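Local coordinates for protein nodulation fucosyltransferase NodZ (Bradyrhizobium sp., PDB 2HHC) that belongs to the NodZ family of bacterial nodulation proteins, glycosyltransferase-type enzymes of the GT-B clan with two alpha/beta domains, at residues A[84-89]-A[109-114]; A[203-208]-A[279-284]; A[272-277]-A[288-293]. One frame throughout, in Å; residues are numbered along the deposited sequence. Where two conformers were deposited one is given.

Contact 1 (A[84-89]-A[109-114]). With PO4 (phosphate ion), chain B.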
# COMPACT_ATOMS: atom_id res chain seq x y z
N PHE A 84 3.39 27.15 -3.32
CA PHE A 84 3.43 25.74 -2.95
C PHE A 84 3.91 25.53 -1.51
O PHE A 84 4.63 26.32 -0.94
CB PHE A 84 4.34 24.97 -3.92
CG PHE A 84 3.93 25.13 -5.38
CD1 PHE A 84 2.92 24.35 -5.93
CD2 PHE A 84 4.47 26.13 -6.15
CE1 PHE A 84 2.51 24.58 -7.22
CE2 PHE A 84 4.03 26.34 -7.44
CZ PHE A 84 3.09 25.59 -7.96
N PHE A 85 3.50 24.41 -0.94
CA PHE A 85 4.03 23.88 0.31
C PHE A 85 4.25 22.38 0.06
O PHE A 85 3.40 21.71 -0.52
CB PHE A 85 3.01 24.04 1.44
CG PHE A 85 3.53 23.60 2.78
CD1 PHE A 85 3.51 22.26 3.15
CD2 PHE A 85 4.09 24.50 3.64
CE1 PHE A 85 4.05 21.85 4.38
CE2 PHE A 85 4.59 24.09 4.87
CZ PHE A 85 4.55 22.78 5.22
N PRO A 86 5.35 21.79 0.54
CA PRO A 86 6.46 22.44 1.25
C PRO A 86 7.18 23.51 0.41
O PRO A 86 7.03 23.58 -0.81
CB PRO A 86 7.39 21.26 1.54
CG PRO A 86 6.50 20.08 1.60
CD PRO A 86 5.53 20.33 0.48
N ARG A 87 7.92 24.37 1.09
CA ARG A 87 8.48 25.57 0.44
C ARG A 87 9.46 25.24 -0.67
O ARG A 87 9.62 26.01 -1.61
CB ARG A 87 9.12 26.50 1.48
CG ARG A 87 8.06 27.02 2.42
CD ARG A 87 8.49 28.11 3.40
NE ARG A 87 7.94 27.82 4.75
CZ ARG A 87 6.65 27.59 5.03
NH1 ARG A 87 5.69 27.62 4.09
NH2 ARG A 87 6.28 27.31 6.28
N TRP A 88 10.09 24.07 -0.57
CA TRP A 88 11.02 23.61 -1.64
C TRP A 88 10.41 23.67 -3.02
O TRP A 88 11.10 23.97 -3.97
CB TRP A 88 11.42 22.17 -1.34
CG TRP A 88 12.47 21.57 -2.23
CD1 TRP A 88 13.80 21.56 -2.01
CD2 TRP A 88 12.23 20.77 -3.40
NE1 TRP A 88 14.44 20.81 -3.00
CE2 TRP A 88 13.51 20.37 -3.89
CE3 TRP A 88 11.10 20.41 -4.12
CZ2 TRP A 88 13.67 19.54 -5.02
CZ3 TRP A 88 11.28 19.64 -5.31
CH2 TRP A 88 12.55 19.21 -5.71
N TRP A 89 9.11 23.44 -3.13
CA TRP A 89 8.40 23.39 -4.39
C TRP A 89 8.23 24.74 -5.03
O TRP A 89 7.75 24.81 -6.17
CB TRP A 89 7.05 22.66 -4.22
CG TRP A 89 7.32 21.18 -3.97
CD1 TRP A 89 7.58 20.56 -2.78
CD2 TRP A 89 7.46 20.17 -4.99
NE1 TRP A 89 7.85 19.24 -2.99
CE2 TRP A 89 7.79 18.97 -4.33
CE3 TRP A 89 7.31 20.17 -6.36
CZ2 TRP A 89 8.01 17.78 -5.02
CZ3 TRP A 89 7.50 18.98 -7.04
CH2 TRP A 89 7.85 17.80 -6.38
N ASP A 109 8.39 15.55 7.42
CA ASP A 109 8.25 16.19 8.73
C ASP A 109 7.48 17.50 8.64
O ASP A 109 6.67 17.79 9.52
CB ASP A 109 9.60 16.44 9.33
CG ASP A 109 10.33 15.15 9.68
OD1 ASP A 109 9.70 14.08 9.69
OD2 ASP A 109 11.54 15.26 9.96
N GLU A 110 7.74 18.27 7.60
CA GLU A 110 7.04 19.53 7.38
C GLU A 110 5.56 19.28 7.15
O GLU A 110 4.71 20.00 7.68
CB GLU A 110 7.67 20.26 6.18
CG GLU A 110 9.02 20.80 6.53
CD GLU A 110 9.88 21.24 5.39
OE1 GLU A 110 9.42 21.33 4.28
OE2 GLU A 110 11.06 21.59 5.65
N LEU A 111 5.24 18.26 6.38
CA LEU A 111 3.83 17.93 6.12
C LEU A 111 3.13 17.43 7.39
O LEU A 111 1.99 17.75 7.65
CB LEU A 111 3.75 16.87 5.03
CG LEU A 111 4.08 17.37 3.60
CD1 LEU A 111 4.35 16.17 2.72
CD2 LEU A 111 2.93 18.23 3.04
N THR A 112 3.87 16.65 8.19
CA THR A 112 3.34 16.10 9.43
C THR A 112 2.93 17.24 10.36
O THR A 112 1.81 17.26 10.88
CB THR A 112 4.38 15.18 10.08
OG1 THR A 112 4.60 14.07 9.20
CG2 THR A 112 3.86 14.61 11.38
N GLU A 113 3.82 18.22 10.50
CA GLU A 113 3.54 19.42 11.32
C GLU A 113 2.34 20.16 10.72
O GLU A 113 1.43 20.58 11.43
CB GLU A 113 4.79 20.28 11.39
CG GLU A 113 4.61 21.63 12.08
CD GLU A 113 5.89 22.46 12.13
OE1 GLU A 113 6.61 22.53 11.09
OE2 GLU A 113 6.16 23.10 13.17
N LEU A 114 2.29 20.32 9.41
CA LEU A 114 1.18 21.03 8.81
C LEU A 114 -0.14 20.34 9.10
O LEU A 114 -1.13 20.98 9.42
CB LEU A 114 1.37 21.18 7.30
CG LEU A 114 0.21 21.89 6.63
CD1 LEU A 114 0.11 23.34 7.15
CD2 LEU A 114 0.40 21.81 5.12
P PO4 B . 12.10 23.12 2.62
O1 PO4 B . 12.97 22.24 3.53
O2 PO4 B . 10.78 22.42 2.11
O3 PO4 B . 11.78 24.37 3.41
O4 PO4 B . 12.99 23.55 1.47
O HOH W 1 8.10 23.95 4.05
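A chi1 of -176° holds the Phe85 ring opposite its backbone N and sends it from strand 84-85 toward helix 101-116; Leu114, with a matching chi1 of 179°, reaches back from the other side. They meet inside a beta-alpha-beta unit made of strand 84-85, helix 101-116 and strand 125-128. Leu114 CD2 sits over one face of the Phe85 ring, 4.1 Å from the ring centroid and 29° off the normal, which fits a CH-pi contact. The rim of the same ring meets the helix differently: Leu111 CD2 lies 4.0 Å from Phe85 CE1, and the carbonyl Glu110 O approaches Phe85 CZ in the ring plane at 3.7 Å. On the face opposite Leu114, toward the rim, lies CB of Pro86, which follows a cis peptide bond and rests its CG on Leu111 CG. Ile126 of strand 125-128 touches both Phe85 and Leu111.

The polar side is built round Glu110, whose extended chain passes Pro86 CB with OE1 3.4 Å away. A phosphate ion, probably from the crystallisation liquor, lies beside it: Glu110 OE1 is 2.8 Å from phosphate O2, close enough that one of the two acid groups probably holds a proton. Trp88 N donates to the same O2 at 3.2 Å. One water joins the segments, accepting from Arg87 N at 3.0 Å and donating to Glu110 OE1 at 2.9 Å.

Contact 2 (A[203-208]-A[279-284])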
# COMPACT_ATOMS: atom_id res chain seq x y z
N MET A 203 8.34 -21.05 12.32
CA MET A 203 7.79 -20.91 13.67
C MET A 203 6.46 -20.14 13.67
O MET A 203 5.52 -20.51 14.38
CB MET A 203 8.74 -20.09 14.58
CG MET A 203 10.20 -20.49 14.63
SD MET A 203 11.01 -19.51 15.90
CE MET A 203 12.29 -18.56 15.15
N ALA A 204 6.39 -19.07 12.88
CA ALA A 204 5.16 -18.28 12.77
C ALA A 204 4.05 -19.13 12.17
O ALA A 204 2.90 -19.07 12.64
CB ALA A 204 5.37 -17.03 11.94
N ILE A 205 4.35 -19.91 11.12
CA ILE A 205 3.33 -20.75 10.51
C ILE A 205 2.83 -21.82 11.48
O ILE A 205 1.64 -22.05 11.58
CB ILE A 205 3.83 -21.34 9.16
CG1 ILE A 205 4.04 -20.23 8.11
CG2 ILE A 205 2.83 -22.36 8.60
CD1 ILE A 205 4.78 -20.71 6.90
N ARG A 206 3.74 -22.46 12.21
CA ARG A 206 3.35 -23.45 13.22
C ARG A 206 2.40 -22.81 14.26
O ARG A 206 1.39 -23.43 14.64
CB ARG A 206 4.59 -24.09 13.86
CG ARG A 206 5.37 -24.91 12.84
CD ARG A 206 6.65 -25.55 13.34
NE ARG A 206 7.29 -26.25 12.20
CZ ARG A 206 8.53 -26.09 11.75
NH1 ARG A 206 9.43 -25.36 12.42
NH2 ARG A 206 8.90 -26.75 10.66
N LYS A 207 2.73 -21.59 14.70
CA LYS A 207 1.90 -20.88 15.69
C LYS A 207 0.53 -20.62 15.14
O LYS A 207 -0.49 -20.88 15.81
CB LYS A 207 2.60 -19.58 16.16
CG LYS A 207 1.73 -18.64 17.06
CD LYS A 207 2.59 -17.46 17.52
CE LYS A 207 1.82 -16.42 18.36
NZ LYS A 207 1.48 -16.91 19.71
N ALA A 208 0.47 -20.14 13.91
CA ALA A 208 -0.80 -19.86 13.26
C ALA A 208 -1.63 -21.13 13.08
O ALA A 208 -2.86 -21.10 13.26
CB ALA A 208 -0.56 -19.22 11.89
N THR A 279 -6.08 -15.47 9.27
CA THR A 279 -4.93 -15.08 10.03
C THR A 279 -3.89 -14.64 9.01
O THR A 279 -3.78 -15.27 7.94
CB THR A 279 -4.36 -16.29 10.81
OG1 THR A 279 -5.30 -16.68 11.79
CG2 THR A 279 -3.01 -15.94 11.48
N VAL A 280 -3.18 -13.58 9.32
CA VAL A 280 -2.06 -13.13 8.47
C VAL A 280 -0.79 -12.99 9.29
O VAL A 280 -0.76 -12.40 10.36
CB VAL A 280 -2.36 -11.82 7.73
CG1 VAL A 280 -1.16 -11.37 6.89
CG2 VAL A 280 -3.46 -12.05 6.75
N ILE A 281 0.28 -13.57 8.73
CA ILE A 281 1.63 -13.48 9.25
C ILE A 281 2.36 -12.40 8.45
O ILE A 281 2.44 -12.47 7.22
CB ILE A 281 2.37 -14.84 9.12
CG1 ILE A 281 1.74 -15.88 10.05
CG2 ILE A 281 3.84 -14.63 9.43
CD1 ILE A 281 2.10 -17.27 9.76
N ARG A 282 2.85 -11.40 9.15
CA ARG A 282 3.53 -10.23 8.56
C ARG A 282 5.03 -10.33 8.81
O ARG A 282 5.53 -10.04 9.90
CB ARG A 282 3.01 -8.94 9.20
CG ARG A 282 1.51 -8.72 9.08
CD ARG A 282 1.10 -7.42 9.65
NE ARG A 282 1.42 -6.30 8.74
CZ ARG A 282 1.32 -5.02 9.06
NH1 ARG A 282 0.94 -4.63 10.26
NH2 ARG A 282 1.60 -4.10 8.14
N PHE A 283 5.78 -10.69 7.77
CA PHE A 283 7.21 -10.86 7.88
C PHE A 283 7.89 -9.94 6.83
O PHE A 283 8.11 -10.33 5.69
CB PHE A 283 7.54 -12.36 7.68
CG PHE A 283 8.86 -12.75 8.14
CD1 PHE A 283 9.95 -12.66 7.28
CD2 PHE A 283 9.06 -13.20 9.44
CE1 PHE A 283 11.22 -13.04 7.69
CE2 PHE A 283 10.33 -13.58 9.88
CZ PHE A 283 11.41 -13.50 9.01
N PRO A 284 8.18 -8.65 7.21
CA PRO A 284 8.06 -7.99 8.53
C PRO A 284 6.73 -7.25 8.69
O PRO A 284 6.08 -6.89 7.73
CB PRO A 284 9.24 -7.02 8.51
CG PRO A 284 9.47 -6.75 7.07
CD PRO A 284 9.06 -7.97 6.28
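This is a helix-on-sheet layer of a Rossmann-like alpha/beta domain: helix 192-209 lies on one face of the sheet in which strand 279-283 runs between strands 170-176 and 299-303. The local axes pass 9.4 Å apart at 164°, so helix and strand run nearly antiparallel. No hydrogen bond joins the two segments, and the evidence for the packing is apolar. Ile281 carries it. Both its branches reach Ala204, CG2 meeting Ala204 CB at 3.8 Å, and CD1 goes on between successive turns, 3.9 Å from Ala208 CB and 3.9 Å from Ile205 CG1. Ile205 crosses Ile281 at about a right angle, and both also touch Val174 of the adjacent strand. The two alanine methyls, one turn apart, are consistent with the axis separation.

With Thr279 OG1 beside its backbone N (chi1 -67°), the methyl CG2 faces the helix, 4.1 Å from Ala208 CB. Its OG1 is hydrogen-bonded to Tyr213 OH, which is also bonded to Ala208 O and thereby ties strand and helix together. The nearest approach belongs to Ile281 CD1, which lies 3.5 Å from Ala204 O, the carbonyl that accepts the helical bond from Ala208 N.

Contact 3 (A[272-277]-A[288-293])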
# COMPACT_ATOMS: atom_id res chain seq x y z
N TYR A 272 -4.73 -7.83 -1.85
CA TYR A 272 -6.15 -7.95 -1.62
C TYR A 272 -6.57 -9.34 -1.14
O TYR A 272 -7.42 -9.46 -0.27
CB TYR A 272 -6.88 -7.50 -2.91
CG TYR A 272 -7.05 -6.01 -3.04
CD1 TYR A 272 -6.00 -5.15 -3.33
CD2 TYR A 272 -8.31 -5.41 -2.93
CE1 TYR A 272 -6.16 -3.82 -3.44
CE2 TYR A 272 -8.46 -4.08 -3.06
CZ TYR A 272 -7.42 -3.25 -3.33
OH TYR A 272 -7.57 -1.88 -3.48
N LEU A 273 -5.95 -10.41 -1.64
CA LEU A 273 -6.26 -11.73 -1.16
C LEU A 273 -5.78 -11.93 0.29
O LEU A 273 -6.43 -12.58 1.07
CB LEU A 273 -5.70 -12.78 -2.07
CG LEU A 273 -6.48 -13.05 -3.38
CD1 LEU A 273 -5.69 -13.96 -4.22
CD2 LEU A 273 -7.88 -13.60 -3.08
N LEU A 274 -4.65 -11.36 0.66
CA LEU A 274 -4.21 -11.42 2.05
C LEU A 274 -5.29 -10.86 2.98
O LEU A 274 -5.48 -11.37 4.12
CB LEU A 274 -2.88 -10.71 2.25
CG LEU A 274 -1.65 -11.43 1.74
CD1 LEU A 274 -0.45 -10.53 1.64
CD2 LEU A 274 -1.28 -12.63 2.66
N ALA A 275 -6.00 -9.83 2.55
CA ALA A 275 -7.04 -9.22 3.38
C ALA A 275 -8.30 -10.07 3.57
O ALA A 275 -9.19 -9.71 4.33
CB ALA A 275 -7.41 -7.86 2.85
N ARG A 276 -8.35 -11.18 2.85
CA ARG A 276 -9.43 -12.17 2.92
C ARG A 276 -9.11 -13.37 3.81
O ARG A 276 -9.91 -14.31 3.97
CB ARG A 276 -9.73 -12.72 1.51
CG ARG A 276 -10.13 -11.70 0.40
CD ARG A 276 -11.55 -11.12 0.50
NE ARG A 276 -12.59 -12.05 0.04
CZ ARG A 276 -12.95 -12.27 -1.23
NH1 ARG A 276 -12.28 -11.73 -2.26
NH2 ARG A 276 -13.93 -13.12 -1.47
N CYS A 277 -7.90 -13.39 4.34
CA CYS A 277 -7.46 -14.51 5.18
C CYS A 277 -8.01 -14.42 6.61
O CYS A 277 -8.50 -13.39 7.04
CB CYS A 277 -5.94 -14.54 5.21
SG CYS A 277 -5.18 -14.90 3.62
N ALA A 288 4.20 -2.08 4.49
CA ALA A 288 2.84 -1.60 4.18
C ALA A 288 2.12 -2.57 3.24
O ALA A 288 0.89 -2.46 2.99
CB ALA A 288 2.88 -0.24 3.58
N PHE A 289 2.80 -3.55 2.63
CA PHE A 289 2.14 -4.58 1.79
C PHE A 289 0.95 -5.25 2.51
O PHE A 289 -0.09 -5.49 1.89
CB PHE A 289 3.19 -5.62 1.29
CG PHE A 289 2.75 -6.53 0.17
CD1 PHE A 289 2.21 -7.72 0.38
CD2 PHE A 289 3.08 -6.21 -1.14
CE1 PHE A 289 1.83 -8.57 -0.64
CE2 PHE A 289 2.75 -7.09 -2.19
CZ PHE A 289 2.14 -8.27 -1.91
N THR A 290 1.13 -5.53 3.79
CA THR A 290 0.12 -6.17 4.59
C THR A 290 -0.67 -5.22 5.45
O THR A 290 -1.38 -5.65 6.36
CB THR A 290 0.82 -7.17 5.50
OG1 THR A 290 2.00 -6.61 6.10
CG2 THR A 290 1.19 -8.48 4.67
N ARG A 291 -0.60 -3.92 5.21
CA ARG A 291 -1.42 -2.97 6.01
C ARG A 291 -2.91 -3.22 5.74
O ARG A 291 -3.67 -3.19 6.70
CB ARG A 291 -1.03 -1.51 5.69
CG ARG A 291 -1.79 -0.50 6.49
CD ARG A 291 -1.74 -0.68 7.96
NE ARG A 291 -2.41 0.44 8.64
CZ ARG A 291 -2.46 0.64 9.95
NH1 ARG A 291 -1.82 -0.20 10.79
NH2 ARG A 291 -3.15 1.63 10.45
N TYR A 292 -3.32 -3.39 4.50
CA TYR A 292 -4.76 -3.64 4.19
C TYR A 292 -5.20 -4.89 4.96
O TYR A 292 -6.19 -4.84 5.70
CB TYR A 292 -4.93 -3.80 2.71
CG TYR A 292 -6.36 -3.91 2.25
CD1 TYR A 292 -7.34 -3.19 2.87
CD2 TYR A 292 -6.70 -4.74 1.22
CE1 TYR A 292 -8.66 -3.24 2.41
CE2 TYR A 292 -7.98 -4.80 0.77
CZ TYR A 292 -8.94 -4.04 1.36
OH TYR A 292 -10.28 -4.15 0.87
N ALA A 293 -4.42 -5.94 4.90
CA ALA A 293 -4.74 -7.16 5.70
C ALA A 293 -4.80 -6.87 7.21
O ALA A 293 -5.73 -7.31 7.92
CB ALA A 293 -3.77 -8.23 5.40
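Tyr292 and Leu274 carry the first shell. Tyr292 has Ala275 over one face and turns its own CE2 edge to the face of Tyr272. Ala275 CB stands 4.0 Å from the Tyr292 ring centroid, 29° off the normal, which supports a CH-pi contact. CE2 of Tyr292 is 3.8 Å from CD2 of Tyr272, the centroids are 5.1 Å apart and the planes stand at 60°, an edge-to-face pair.

Next to the rings the two backbones nearly meet. Ala275 CA lies only 3.9 Å from Ala293 CA, consistent with two alanines at this point, and Ala293 CB packs 3.8 Å from Leu274 O. That carbonyl also closes the type I turn from Leu274 to Cys277, by accepting from Cys277 N. On the other flank Leu274 CD1 comes to the edge of the Phe289 ring, 3.8 Å from CE1, and reaches Thr290 CG2 at 4.0 Å.

Second-shell partners flank these groups. A chi1 of 45° tucks Thr290 OG1 back over its own backbone, and there the hydroxyl is hydrogen-bonded to Arg282 NE. Phe145 stacks on Tyr292 and His175 on Phe289, while Arg291 ties the helix start to Glu141 by a salt bridge.

In the fold, the contact joins the C-terminal part of helix 258-274 to the start of helix 291-296. Strand 279-283, between them in the chain, packs Val280 CG2 against Ala293 CB. Leu274 continues onto Phe220 and Cys222 of strand 217-223, and Tyr272 leans on Ile158 of helix 152-166.

Contacts 2 and 3 share one alpha/beta domain, with centres about 13 Å apart; contact 1 belongs to the other sheet, its centre about 38 Å from contact 2 on the opposite side of the chain's centre. Strand 279-283 belongs to contact 2 and links the segments of contact 3: Ile281 serves the former, whereas Val280 points away, its CG2 3.4 Å from Leu274 O. The Arg282-Thr290 hydrogen bond also joins the two. Every touching residue of contact 2 is buried, and only apolar groups meet across it. Contact 3, partly buried, relies on aromatic rings, Leu274 and close alanines. Contact 1, largely buried but with Leu114 and Glu110 partly exposed, alone involves water and an anion.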